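Local coordinates for DNA excision repair protein ERCC-6-like (Homo sapiens, PDB 5JNO), which acts in mitosis as an ATP-dependent DNA translocase and tension sensor on stretched, catenated DNA, this N-terminal piece carrying its first TPR repeat, at residues B[20-23]-B[29-32]. Numbering follows the deposited sequence.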
loop_
_atom_site.group_PDB
_atom_site.type_symbol
_atom_site.label_atom_id
_atom_site.label_comp_id
_atom_site.label_asym_id
_atom_site.label_seq_id
_atom_site.Cartn_x
_atom_site.Cartn_y
_atom_site.Cartn_z
ATOM N N LYS B 20 -10.894 0.990 11.113
ATOM C CA LYS B 20 -11.638 -0.267 11.012
ATOM C C LYS B 20 -12.174 -0.746 12.362
ATOM O O LYS B 20 -13.314 -1.176 12.439
ATOM C CB LYS B 20 -10.800 -1.361 10.369
ATOM C CG LYS B 20 -10.643 -1.141 8.882
ATOM C CD LYS B 20 -9.764 -2.198 8.265
ATOM C CE LYS B 20 -9.624 -1.959 6.771
ATOM N NZ LYS B 20 -8.854 -3.064 6.130
ATOM N N GLU B 21 -11.344 -0.688 13.404
ATOM C CA GLU B 21 -11.749 -1.113 14.742
ATOM C C GLU B 21 -12.860 -0.224 15.270
ATOM O O GLU B 21 -13.855 -0.728 15.797
ATOM C CB GLU B 21 -10.565 -1.128 15.702
ATOM C CG GLU B 21 -9.724 -2.392 15.563
ATOM C CD GLU B 21 -8.233 -2.198 15.866
ATOM O OE1 GLU B 21 -7.852 -1.187 16.498
ATOM O OE2 GLU B 21 -7.434 -3.074 15.464
ATOM N N ALA B 22 -12.698 1.087 15.087
ATOM C CA ALA B 22 -13.725 2.065 15.434
ATOM C C ALA B 22 -15.066 1.773 14.747
ATOM O O ALA B 22 -16.131 1.898 15.370
ATOM C CB ALA B 22 -13.263 3.478 15.107
ATOM N N THR B 23 -15.010 1.385 13.480
ATOM C CA THR B 23 -16.211 1.033 12.723
ATOM C C THR B 23 -16.842 -0.216 13.323
ATOM O O THR B 23 -18.039 -0.199 13.611
ATOM C CB THR B 23 -15.917 0.828 11.214
ATOM O OG1 THR B 23 -15.432 2.053 10.636
ATOM C CG2 THR B 23 -17.183 0.399 10.479
ATOM N N GLU B 29 -17.787 8.390 14.363
ATOM C CA GLU B 29 -17.157 9.703 14.502
ATOM C C GLU B 29 -15.658 9.591 14.423
ATOM O O GLU B 29 -15.026 10.370 13.730
ATOM C CB GLU B 29 -17.534 10.349 15.838
ATOM C CG GLU B 29 -16.690 11.552 16.229
ATOM C CD GLU B 29 -17.256 12.283 17.438
ATOM O OE1 GLU B 29 -17.439 11.608 18.473
ATOM O OE2 GLU B 29 -17.509 13.512 17.343
ATOM N N GLU B 30 -15.127 8.650 15.197
ATOM C CA GLU B 30 -13.700 8.370 15.272
ATOM C C GLU B 30 -13.204 7.758 13.958
ATOM O O GLU B 30 -12.169 8.167 13.430
ATOM C CB GLU B 30 -13.415 7.418 16.442
ATOM C CG GLU B 30 -11.938 7.043 16.649
ATOM C CD GLU B 30 -11.091 8.165 17.227
ATOM O OE1 GLU B 30 -11.629 9.240 17.577
ATOM O OE2 GLU B 30 -9.865 7.949 17.344
ATOM N N ALA B 31 -13.953 6.788 13.439
ATOM C CA ALA B 31 -13.645 6.175 12.150
ATOM C C ALA B 31 -13.496 7.218 11.029
ATOM O O ALA B 31 -12.537 7.161 10.235
ATOM C CB ALA B 31 -14.715 5.160 11.793
ATOM N N PHE B 32 -14.438 8.163 10.986
ATOM C CA PHE B 32 -14.477 9.207 9.963
ATOM C C PHE B 32 -13.253 10.081 10.087
ATOM O O PHE B 32 -12.597 10.362 9.084
ATOM C CB PHE B 32 -15.773 10.057 10.070
ATOM C CG PHE B 32 -15.868 11.187 9.063
ATOM C CD1 PHE B 32 -15.357 12.446 9.356
ATOM C CD2 PHE B 32 -16.498 11.007 7.844
ATOM C CE1 PHE B 32 -15.461 13.500 8.449
ATOM C CE2 PHE B 32 -16.595 12.050 6.924
ATOM C CZ PHE B 32 -16.079 13.297 7.227
#
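The hydroxyl OG1 of Thr-23 does two jobs: it donates a hydrogen bond back to the carbonyl oxygen of Ala-19, one turn earlier on the same helix, and it lies against the methyl of Ala-31, with OG1 to CB at 3.4 Å. A first torsion of -62° sets OG1 beside the backbone N, from where it reaches Ala-19 O, and leaves the methyl CG2 anti to that N. Towards Ala-31 the hydroxyl oxygen merely packs.

Beside it, Ala-22 turns its methyl toward the facing helix. CB lands 3.8 Å from the backbone N of Ala-31, and the two methyls, each pointing across, stand 4.0 Å apart, CB to CB. Having no longer side chains in the way, Ala-22 and Ala-31 bring their CA atoms to 5.3 Å, a close backbone approach that two small residues permit.

Glu-30 closes the other flank of Ala-22 with its aliphatic part: CG, anti to the backbone N, touches Ala-22 CB at 4.1 Å. The chain then bends at chi2 (73°) and carries the carboxylate away from the contact. The backbone N of Glu-30 is hydrogen-bonded to Asp-27 OD1, which ties the first turn of helix 28-41 to the connection just before it.

The contact joins the two helices of the TPR repeat near the turn between helix 6-25 and helix 28-41. Counting from residue 12, Ala-19 and Ala-31 fall at the eighth and twentieth positions, where the TPR consensus favours small residues. No hydrogen bond crosses between 20-23 and 29-32, and only about 130 Å² is buried, so what holds the segments here is van der Waals packing, with the two alanine methyls at its middle and the aliphatic part of Glu-30 and the already paired hydroxyl of Thr-23 at its edges.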